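Local coordinates for Serine/threonine-protein kinase Tel1 (Chaetomium thermophilum, PDB 6SKY) that phosphorylates proteins on serine or threonine using ATP and, as a kinase of the ATM subfamily, probably signals DNA damage to the cell's checkpoints, at residues R1653-Q1658 / P2730-W2735; V1886-A1891 / E1919-I1924; D1926-Y1931 / R2818-F2823. All blocks are in the same frame, centred on the assembly; numbering follows the deposited sequence.

Interaction 1: R1653-Q1658 / P2730-W2735; sequences RESQLQ and PDPDEW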
loop_
_atom_site.group_PDB
_atom_site.type_symbol
_atom_site.label_atom_id
_atom_site.label_comp_id
_atom_site.label_asym_id
_atom_site.label_seq_id
_atom_site.Cartn_x
_atom_site.Cartn_y
_atom_site.Cartn_z
ATOM N N ARG A 1653 12.723 28.075 -25.942
ATOM C CA ARG A 1653 11.781 28.731 -26.833
ATOM C C ARG A 1653 11.724 28.010 -28.166
ATOM O O ARG A 1653 12.736 27.517 -28.665
ATOM C CB ARG A 1653 12.166 30.189 -27.048
ATOM C CG ARG A 1653 11.766 31.099 -25.913
ATOM C CD ARG A 1653 11.997 32.536 -26.295
ATOM N NE ARG A 1653 13.299 32.706 -26.927
ATOM C CZ ARG A 1653 14.357 33.237 -26.329
ATOM N NH1 ARG A 1653 14.268 33.670 -25.079
ATOM N NH2 ARG A 1653 15.503 33.349 -26.986
ATOM N N GLU A 1654 10.528 27.953 -28.746
ATOM C CA GLU A 1654 10.304 27.202 -29.967
ATOM C C GLU A 1654 9.730 28.019 -31.109
ATOM O O GLU A 1654 9.682 27.516 -32.234
ATOM C CB GLU A 1654 9.372 26.019 -29.695
ATOM C CG GLU A 1654 8.015 26.433 -29.213
ATOM C CD GLU A 1654 7.179 25.260 -28.815
ATOM O OE1 GLU A 1654 7.717 24.325 -28.190
ATOM O OE2 GLU A 1654 5.983 25.269 -29.141
ATOM N N SER A 1655 9.290 29.242 -30.868
ATOM C CA SER A 1655 8.860 30.129 -31.932
ATOM C C SER A 1655 9.800 31.321 -32.012
ATOM O O SER A 1655 10.663 31.523 -31.162
ATOM C CB SER A 1655 7.418 30.592 -31.713
ATOM O OG SER A 1655 7.260 31.180 -30.440
ATOM N N GLN A 1656 9.624 32.109 -33.062
ATOM C CA GLN A 1656 10.389 33.323 -33.265
ATOM C C GLN A 1656 9.613 34.568 -32.894
ATOM O O GLN A 1656 10.039 35.668 -33.236
ATOM C CB GLN A 1656 10.844 33.423 -34.715
ATOM C CG GLN A 1656 11.864 32.392 -35.112
ATOM C CD GLN A 1656 13.251 32.744 -34.650
ATOM O OE1 GLN A 1656 13.907 31.962 -33.971
ATOM N NE2 GLN A 1656 13.714 33.921 -35.028
ATOM N N LEU A 1657 8.488 34.428 -32.200
ATOM C CA LEU A 1657 7.660 35.589 -31.911
ATOM C C LEU A 1657 8.385 36.605 -31.045
ATOM O O LEU A 1657 8.069 37.798 -31.095
ATOM C CB LEU A 1657 6.365 35.153 -31.244
ATOM C CG LEU A 1657 5.279 34.692 -32.205
ATOM C CD1 LEU A 1657 3.976 34.571 -31.478
ATOM C CD2 LEU A 1657 5.155 35.669 -33.338
ATOM N N GLN A 1658 9.363 36.166 -30.259
ATOM C CA GLN A 1658 10.098 37.103 -29.422
ATOM C C GLN A 1658 10.952 38.040 -30.260
ATOM O O GLN A 1658 11.069 39.226 -29.945
ATOM C CB GLN A 1658 10.960 36.349 -28.420
ATOM C CG GLN A 1658 10.442 36.409 -27.008
ATOM C CD GLN A 1658 11.552 36.634 -26.003
ATOM O OE1 GLN A 1658 12.729 36.682 -26.361
ATOM N NE2 GLN A 1658 11.183 36.780 -24.738
ATOM N N PRO A 2730 -0.487 36.020 -26.573
ATOM C CA PRO A 2730 -0.531 35.455 -27.926
ATOM C C PRO A 2730 0.645 34.556 -28.280
ATOM O O PRO A 2730 0.574 33.853 -29.294
ATOM C CB PRO A 2730 -0.551 36.700 -28.820
ATOM C CG PRO A 2730 -0.807 37.845 -27.901
ATOM C CD PRO A 2730 -0.218 37.462 -26.610
ATOM N N ASP A 2731 1.707 34.560 -27.497
ATOM C CA ASP A 2731 2.852 33.682 -27.700
ATOM C C ASP A 2731 2.547 32.306 -27.121
ATOM O O ASP A 2731 2.159 32.210 -25.959
ATOM C CB ASP A 2731 4.068 34.289 -27.020
ATOM C CG ASP A 2731 5.363 33.634 -27.421
ATOM O OD1 ASP A 2731 5.359 32.775 -28.312
ATOM O OD2 ASP A 2731 6.402 33.990 -26.840
ATOM N N PRO A 2732 2.700 31.225 -27.891
ATOM C CA PRO A 2732 2.286 29.907 -27.387
ATOM C C PRO A 2732 3.032 29.419 -26.160
ATOM O O PRO A 2732 2.453 28.682 -25.355
ATOM C CB PRO A 2732 2.532 28.999 -28.592
ATOM C CG PRO A 2732 2.350 29.878 -29.730
ATOM C CD PRO A 2732 2.928 31.187 -29.341
ATOM N N ASP A 2733 4.289 29.800 -25.975
ATOM C CA ASP A 2733 5.002 29.394 -24.770
ATOM C C ASP A 2733 4.401 30.051 -23.538
ATOM O O ASP A 2733 4.050 29.379 -22.555
ATOM C CB ASP A 2733 6.472 29.766 -24.904
ATOM C CG ASP A 2733 6.990 29.572 -26.307
ATOM O OD1 ASP A 2733 6.602 28.578 -26.954
ATOM O OD2 ASP A 2733 7.780 30.417 -26.772
ATOM N N GLU A 2734 4.280 31.375 -23.582
ATOM C CA GLU A 2734 3.634 32.115 -22.513
ATOM C C GLU A 2734 2.197 31.666 -22.321
ATOM O O GLU A 2734 1.740 31.516 -21.191
ATOM C CB GLU A 2734 3.699 33.601 -22.825
ATOM C CG GLU A 2734 3.547 34.489 -21.633
ATOM C CD GLU A 2734 3.499 35.944 -22.014
ATOM O OE1 GLU A 2734 3.282 36.231 -23.211
ATOM O OE2 GLU A 2734 3.677 36.802 -21.126
ATOM N N TRP A 2735 1.467 31.456 -23.413
ATOM C CA TRP A 2735 0.085 31.003 -23.320
ATOM C C TRP A 2735 -0.019 29.701 -22.544
ATOM O O TRP A 2735 -0.841 29.576 -21.631
ATOM C CB TRP A 2735 -0.485 30.849 -24.724
ATOM C CG TRP A 2735 -1.785 30.133 -24.832
ATOM C CD1 TRP A 2735 -3.020 30.655 -24.658
ATOM C CD2 TRP A 2735 -1.979 28.765 -25.196
ATOM N NE1 TRP A 2735 -3.973 29.700 -24.866
ATOM C CE2 TRP A 2735 -3.357 28.528 -25.195
ATOM C CE3 TRP A 2735 -1.117 27.715 -25.507
ATOM C CZ2 TRP A 2735 -3.892 27.294 -25.500
ATOM C CZ3 TRP A 2735 -1.651 26.497 -25.798
ATOM C CH2 TRP A 2735 -3.023 26.293 -25.796
#
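Ser-1655 and Asp-2731 meet through their side-chain oxygens, OG of the serine giving a weak hydrogen bond to OD1 of the aspartate at 3.3 Å. Asp-2731 turns its CG anti to its own nitrogen (chi1 -167°), which carries the carboxylate across to the serine. It stands at the N-cap position of helix 2732-2755, but its carboxylate turns to the serine instead of capping the helix. Leu-1657 runs alongside this aspartate in the opposite sense, and its CD1 methyl settles 4.1 Å from CD of Pro-2732. Proline suits the first turn of a helix, where no earlier carbonyl needs its missing N-H, and its ring offers the leucine a rigid apolar surface.

Asp-2733, the next residue of the helix, reaches toward Glu-1654 and Ser-1655. Its OD1 lies 3.4 Å from CG of Glu-1654, the two side chains sliding past each other in opposite directions with their carboxylates turned 84° apart. Two like charges come near here, OE2 of Glu-1654 being 4.0 Å from OD1 of Asp-2733. OE2 of Glu-1654 accepts a hydrogen bond from the backbone N of Val-1886, and Lys-1885, touching both acids, probably eases the repulsion.

Helix 1884-1898 packs on Pro-2732 through Val-1886 and Leu-1889, while helix 1836-1849 brings Leu-1847 against both Ser-1655 and Pro-2732. The loop leading into helix 1657-1663 thus meets the first turn of kinase-domain helix 2732-2755 among helices of the solenoid.

Interaction 2: V1886-A1891 / E1919-I1924; sequences VALLFA and EIFENI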
loop_
_atom_site.group_PDB
_atom_site.type_symbol
_atom_site.label_atom_id
_atom_site.label_comp_id
_atom_site.label_asym_id
_atom_site.label_seq_id
_atom_site.Cartn_x
_atom_site.Cartn_y
_atom_site.Cartn_z
ATOM N N VAL A 1886 3.167 25.183 -29.788
ATOM C CA VAL A 1886 2.511 25.719 -30.974
ATOM C C VAL A 1886 1.508 24.717 -31.521
ATOM O O VAL A 1886 0.401 25.080 -31.930
ATOM C CB VAL A 1886 3.569 26.104 -32.022
ATOM C CG1 VAL A 1886 2.927 26.703 -33.215
ATOM C CG2 VAL A 1886 4.559 27.064 -31.434
ATOM N N ALA A 1887 1.871 23.436 -31.516
ATOM C CA ALA A 1887 0.968 22.401 -31.999
ATOM C C ALA A 1887 -0.270 22.292 -31.127
ATOM O O ALA A 1887 -1.374 22.084 -31.634
ATOM C CB ALA A 1887 1.693 21.065 -32.053
ATOM N N LEU A 1888 -0.111 22.429 -29.812
ATOM C CA LEU A 1888 -1.263 22.387 -28.921
ATOM C C LEU A 1888 -2.179 23.583 -29.136
ATOM O O LEU A 1888 -3.406 23.437 -29.140
ATOM C CB LEU A 1888 -0.794 22.323 -27.475
ATOM C CG LEU A 1888 -1.859 22.224 -26.393
ATOM C CD1 LEU A 1888 -2.747 21.044 -26.632
ATOM C CD2 LEU A 1888 -1.197 22.100 -25.071
ATOM N N LEU A 1889 -1.611 24.772 -29.323
ATOM C CA LEU A 1889 -2.444 25.929 -29.625
ATOM C C LEU A 1889 -3.223 25.734 -30.922
ATOM O O LEU A 1889 -4.417 26.053 -30.994
ATOM C CB LEU A 1889 -1.582 27.181 -29.693
ATOM C CG LEU A 1889 -2.259 28.483 -30.107
ATOM C CD1 LEU A 1889 -3.324 28.886 -29.137
ATOM C CD2 LEU A 1889 -1.232 29.554 -30.202
ATOM N N PHE A 1890 -2.573 25.205 -31.957
ATOM C CA PHE A 1890 -3.280 24.959 -33.209
ATOM C C PHE A 1890 -4.352 23.896 -33.047
ATOM O O PHE A 1890 -5.420 23.995 -33.651
ATOM C CB PHE A 1890 -2.301 24.548 -34.297
ATOM C CG PHE A 1890 -1.496 25.672 -34.843
ATOM C CD1 PHE A 1890 -2.011 26.937 -34.906
ATOM C CD2 PHE A 1890 -0.217 25.458 -35.294
ATOM C CE1 PHE A 1890 -1.265 27.963 -35.407
ATOM C CE2 PHE A 1890 0.524 26.478 -35.798
ATOM C CZ PHE A 1890 0.003 27.730 -35.854
ATOM N N ALA A 1891 -4.089 22.869 -32.243
ATOM C CA ALA A 1891 -5.087 21.831 -32.020
ATOM C C ALA A 1891 -6.312 22.384 -31.310
ATOM O O ALA A 1891 -7.443 21.977 -31.594
ATOM C CB ALA A 1891 -4.478 20.689 -31.219
ATOM N N GLU A 1919 0.579 12.440 -29.827
ATOM C CA GLU A 1919 1.969 12.806 -30.058
ATOM C C GLU A 1919 2.303 14.150 -29.437
ATOM O O GLU A 1919 3.443 14.369 -29.029
ATOM C CB GLU A 1919 2.260 12.831 -31.551
ATOM C CG GLU A 1919 3.729 12.899 -31.870
ATOM C CD GLU A 1919 4.002 12.873 -33.356
ATOM O OE1 GLU A 1919 3.034 12.725 -34.131
ATOM O OE2 GLU A 1919 5.181 13.003 -33.751
ATOM N N ILE A 1920 1.333 15.059 -29.359
ATOM C CA ILE A 1920 1.567 16.321 -28.667
ATOM C C ILE A 1920 1.763 16.084 -27.177
ATOM O O ILE A 1920 2.738 16.550 -26.583
ATOM C CB ILE A 1920 0.413 17.301 -28.924
ATOM C CG1 ILE A 1920 0.376 17.722 -30.381
ATOM C CG2 ILE A 1920 0.552 18.511 -28.051
ATOM C CD1 ILE A 1920 -0.862 18.449 -30.741
ATOM N N PHE A 1921 0.843 15.357 -26.547
ATOM C CA PHE A 1921 0.878 15.221 -25.098
ATOM C C PHE A 1921 1.961 14.280 -24.600
ATOM O O PHE A 1921 2.348 14.380 -23.436
ATOM C CB PHE A 1921 -0.477 14.760 -24.581
ATOM C CG PHE A 1921 -1.467 15.863 -24.466
ATOM C CD1 PHE A 1921 -1.070 17.114 -24.062
ATOM C CD2 PHE A 1921 -2.787 15.660 -24.769
ATOM C CE1 PHE A 1921 -1.969 18.127 -23.961
ATOM C CE2 PHE A 1921 -3.686 16.679 -24.672
ATOM C CZ PHE A 1921 -3.280 17.907 -24.269
ATOM N N GLU A 1922 2.463 13.376 -25.438
ATOM C CA GLU A 1922 3.602 12.572 -25.016
ATOM C C GLU A 1922 4.866 13.407 -24.886
ATOM O O GLU A 1922 5.763 13.050 -24.120
ATOM C CB GLU A 1922 3.846 11.441 -26.004
ATOM C CG GLU A 1922 2.908 10.281 -25.869
ATOM C CD GLU A 1922 2.996 9.342 -27.047
ATOM O OE1 GLU A 1922 3.774 9.628 -27.979
ATOM O OE2 GLU A 1922 2.284 8.319 -27.050
ATOM N N ASN A 1923 4.959 14.509 -25.627
ATOM C CA ASN A 1923 6.200 15.250 -25.745
ATOM C C ASN A 1923 6.167 16.630 -25.118
ATOM O O ASN A 1923 7.232 17.178 -24.832
ATOM C CB ASN A 1923 6.583 15.398 -27.218
ATOM C CG ASN A 1923 6.696 14.079 -27.914
ATOM O OD1 ASN A 1923 7.677 13.366 -27.750
ATOM N ND2 ASN A 1923 5.696 13.743 -28.704
ATOM N N ILE A 1924 4.988 17.212 -24.911
ATOM C CA ILE A 1924 4.937 18.514 -24.277
ATOM C C ILE A 1924 5.449 18.394 -22.847
ATOM O O ILE A 1924 5.433 17.322 -22.235
ATOM C CB ILE A 1924 3.517 19.097 -24.318
ATOM C CG1 ILE A 1924 3.571 20.610 -24.427
ATOM C CG2 ILE A 1924 2.741 18.715 -23.085
ATOM C CD1 ILE A 1924 2.275 21.206 -24.805
#
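With CG anti to the backbone nitrogen (chi1 -178°), Leu-1888 sends its two methyls toward segment 1919-1924, while Ile-1920, its CG1 beside its own nitrogen (chi1 -67°), extends CD1 to the opposing helix. That CD1 lies 3.9 Å from CB of Ala-1887 and also touches CB of Ala-1891, one turn on. Alanine suits both places, since a small side chain lets the isoleucine tip come close to the helix surface. The other isoleucine branch, CG2, rests 4.1 Å from CB of Leu-1888.

The leucine forks beyond this point. CD1 approaches the Phe-1921 ring obliquely, 4.0 Å from CZ, and CD2 meets CD1 of Ile-1924 at 3.6 Å; the leucine crosses each of these side chains at about a right angle. An alanine in place of Leu-1888 would probably leave CZ and CE1 of Phe-1921, and CD1 of Ile-1924, without their leucine methyls, opening a gap beside Phe-2736.

The short segments approach to 10.1 Å between axes, their directions 142° apart, as in a roughly antiparallel pair of an alpha-solenoid. Phe-2736 of helix 2732-2755 packs on Leu-1888 and Ile-1924, and helix 1871-1880 touches Ala-1887 through Thr-1879.

Interaction 3: D1926-Y1931 / R2818-F2823; sequences DPDAYY and RRCCEF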
loop_
_atom_site.group_PDB
_atom_site.type_symbol
_atom_site.label_atom_id
_atom_site.label_comp_id
_atom_site.label_asym_id
_atom_site.label_seq_id
_atom_site.Cartn_x
_atom_site.Cartn_y
_atom_site.Cartn_z
ATOM N N ASP A 1926 4.941 18.989 -19.482
ATOM C CA ASP A 1926 4.118 19.177 -18.311
ATOM C C ASP A 1926 3.981 17.817 -17.652
ATOM O O ASP A 1926 3.862 16.809 -18.359
ATOM C CB ASP A 1926 2.734 19.739 -18.639
ATOM C CG ASP A 1926 2.138 20.518 -17.486
ATOM O OD1 ASP A 1926 2.805 21.453 -17.002
ATOM O OD2 ASP A 1926 1.009 20.208 -17.061
ATOM N N PRO A 1927 3.998 17.749 -16.323
ATOM C CA PRO A 1927 3.832 16.449 -15.670
ATOM C C PRO A 1927 2.448 15.844 -15.850
ATOM O O PRO A 1927 2.342 14.619 -15.959
ATOM C CB PRO A 1927 4.119 16.756 -14.194
ATOM C CG PRO A 1927 4.771 18.074 -14.174
ATOM C CD PRO A 1927 4.277 18.820 -15.356
ATOM N N ASP A 1928 1.386 16.649 -15.899
ATOM C CA ASP A 1928 0.034 16.132 -15.755
ATOM C C ASP A 1928 -0.797 16.138 -17.024
ATOM O O ASP A 1928 -1.872 15.544 -17.025
ATOM C CB ASP A 1928 -0.725 16.929 -14.691
ATOM C CG ASP A 1928 0.014 17.011 -13.384
ATOM O OD1 ASP A 1928 0.730 16.053 -13.042
ATOM O OD2 ASP A 1928 -0.121 18.039 -12.694
ATOM N N ALA A 1929 -0.350 16.789 -18.093
ATOM C CA ALA A 1929 -1.225 16.979 -19.246
ATOM C C ALA A 1929 -1.552 15.661 -19.934
ATOM O O ALA A 1929 -2.687 15.451 -20.373
ATOM C CB ALA A 1929 -0.581 17.949 -20.226
ATOM N N TYR A 1930 -0.572 14.761 -20.022
ATOM C CA TYR A 1930 -0.757 13.483 -20.697
ATOM C C TYR A 1930 -1.969 12.725 -20.189
ATOM O O TYR A 1930 -2.624 12.018 -20.957
ATOM C CB TYR A 1930 0.493 12.633 -20.512
ATOM C CG TYR A 1930 0.404 11.248 -21.089
ATOM C CD1 TYR A 1930 0.580 11.030 -22.441
ATOM C CD2 TYR A 1930 0.162 10.154 -20.279
ATOM C CE1 TYR A 1930 0.505 9.775 -22.970
ATOM C CE2 TYR A 1930 0.085 8.895 -20.801
ATOM C CZ TYR A 1930 0.260 8.711 -22.146
ATOM O OH TYR A 1930 0.187 7.453 -22.678
ATOM N N TYR A 1931 -2.284 12.856 -18.907
ATOM C CA TYR A 1931 -3.354 12.083 -18.302
ATOM C C TYR A 1931 -4.735 12.598 -18.653
ATOM O O TYR A 1931 -5.721 11.959 -18.288
ATOM C CB TYR A 1931 -3.188 12.069 -16.791
ATOM C CG TYR A 1931 -1.862 11.525 -16.361
ATOM C CD1 TYR A 1931 -1.705 10.191 -16.069
ATOM C CD2 TYR A 1931 -0.763 12.343 -16.261
ATOM C CE1 TYR A 1931 -0.494 9.692 -15.684
ATOM C CE2 TYR A 1931 0.451 11.853 -15.880
ATOM C CZ TYR A 1931 0.581 10.528 -15.594
ATOM O OH TYR A 1931 1.799 10.038 -15.207
ATOM N N ARG A 2818 -7.642 17.650 -12.332
ATOM C CA ARG A 2818 -7.981 16.526 -11.472
ATOM C C ARG A 2818 -6.761 15.998 -10.733
ATOM O O ARG A 2818 -6.843 15.665 -9.546
ATOM C CB ARG A 2818 -8.627 15.437 -12.307
ATOM C CG ARG A 2818 -9.461 14.492 -11.526
ATOM C CD ARG A 2818 -10.142 13.514 -12.431
ATOM N NE ARG A 2818 -11.189 14.144 -13.217
ATOM C CZ ARG A 2818 -12.475 14.108 -12.904
ATOM N NH1 ARG A 2818 -13.358 14.707 -13.677
ATOM N NH2 ARG A 2818 -12.873 13.470 -11.822
ATOM N N ARG A 2819 -5.611 15.945 -11.401
ATOM C CA ARG A 2819 -4.395 15.502 -10.735
ATOM C C ARG A 2819 -3.968 16.480 -9.656
ATOM O O ARG A 2819 -3.494 16.067 -8.597
ATOM C CB ARG A 2819 -3.275 15.313 -11.746
ATOM C CG ARG A 2819 -3.524 14.233 -12.753
ATOM C CD ARG A 2819 -2.645 13.055 -12.527
ATOM N NE ARG A 2819 -1.240 13.388 -12.675
ATOM C CZ ARG A 2819 -0.254 12.575 -12.330
ATOM N NH1 ARG A 2819 1.004 12.947 -12.489
ATOM N NH2 ARG A 2819 -0.530 11.392 -11.817
ATOM N N CYS A 2820 -4.129 17.778 -9.892
ATOM C CA CYS A 2820 -3.724 18.742 -8.882
ATOM C C CYS A 2820 -4.702 18.793 -7.722
ATOM O O CYS A 2820 -4.285 19.010 -6.584
ATOM C CB CYS A 2820 -3.558 20.120 -9.509
ATOM S SG CYS A 2820 -2.087 20.262 -10.514
ATOM N N CYS A 2821 -5.990 18.575 -7.981
ATOM C CA CYS A 2821 -6.944 18.380 -6.898
ATOM C C CYS A 2821 -6.557 17.192 -6.035
ATOM O O CYS A 2821 -6.602 17.271 -4.805
ATOM C CB CYS A 2821 -8.346 18.182 -7.465
ATOM S SG CYS A 2821 -9.195 19.652 -7.966
ATOM N N GLU A 2822 -6.155 16.085 -6.658
ATOM C CA GLU A 2822 -5.788 14.899 -5.891
ATOM C C GLU A 2822 -4.509 15.109 -5.096
ATOM O O GLU A 2822 -4.426 14.684 -3.944
ATOM C CB GLU A 2822 -5.657 13.697 -6.815
ATOM C CG GLU A 2822 -6.985 13.125 -7.235
ATOM C CD GLU A 2822 -6.886 12.235 -8.449
ATOM O OE1 GLU A 2822 -5.758 11.899 -8.851
ATOM O OE2 GLU A 2822 -7.939 11.877 -9.013
ATOM N N PHE A 2823 -3.504 15.761 -5.677
ATOM C CA PHE A 2823 -2.281 16.039 -4.928
ATOM C C PHE A 2823 -2.542 16.978 -3.761
ATOM O O PHE A 2823 -2.031 16.765 -2.659
ATOM C CB PHE A 2823 -1.216 16.636 -5.841
ATOM C CG PHE A 2823 -0.682 15.684 -6.848
ATOM C CD1 PHE A 2823 -0.388 14.389 -6.505
ATOM C CD2 PHE A 2823 -0.477 16.083 -8.147
ATOM C CE1 PHE A 2823 0.097 13.512 -7.437
ATOM C CE2 PHE A 2823 0.005 15.205 -9.078
ATOM C CZ PHE A 2823 0.291 13.923 -8.720
#
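Arg-2819 and Asp-1928 form a salt bridge in which a single carboxylate oxygen serves two nitrogens. NH1 of Arg-2819 stands 3.2 Å from OD1 of Asp-1928, with an N-H...O angle of 149°, and NE gives the same OD1 a weak bond. This OD1 is also bridged by Arg-2642, and the two cations probably stabilise its negative charge. OD1 lies near the guanidinium plane of Arg-2819 but receives NH1 on its anti side, tilted out of the carboxylate plane; with the two planes 75° apart, this is not the flat, two-oxygen pairing of a bidentate bridge.

The guanidinium also lies flat on Tyr-1931. Its CZ sits 4.0 Å from the ring centroid, over the face, with the planes 18° apart: a cation-pi stack. CE2 of Tyr-1931 is the ring carbon closest to NH1, at 3.6 Å, because the arginine is offset toward the rim. Stacking uses the faces of the guanidinium and leaves its N-H groups pointing outward in the plane, so one arginine can satisfy both partners.

The next layer holds these groups in place. Phe-2823, one helical turn after Arg-2819, puts CZ over the centre of the other guanidinium face, so the group is flanked by the tyrosine stacked on one face and the edge of Phe-2823 set on the other, and is probably hindered from turning. Bends at chi2 and chi3 fold the arginine chain into this slot. OD2 of Asp-1928 passes 3.7 Å from SG of Cys-2820.

An arginine stacked on one aromatic ring, met by the edge of another and bridged to an acid is a composite of cation-pi stack and salt bridge; here it ties the loop after FAT helix 1916-1923 to kinase-domain helix 2816-2828.

Interactions 1 and 2 have centres 14 Å apart and touch through helix 1884-1898, which belongs to interaction 2 and packs on the start of helix 2732-2755 in interaction 1. Interactions 2 and 3, with centres 16 Å apart, adjoin where helix 1916-1923 leads into the loop 1926-1931; interactions 1 and 3 are 23 Å apart between centres and do not touch. Along the chain, interaction 2 is a local closure falling between the two halves of interaction 1, whereas interactions 1 and 3 interlock, their segments alternating. Kinase-domain helix 2732-2755 is common to all three, giving Pro-2732 to interaction 1, Phe-2736 to interaction 2 and a flank beside Asp-1926 and Cys-2820 of interaction 3.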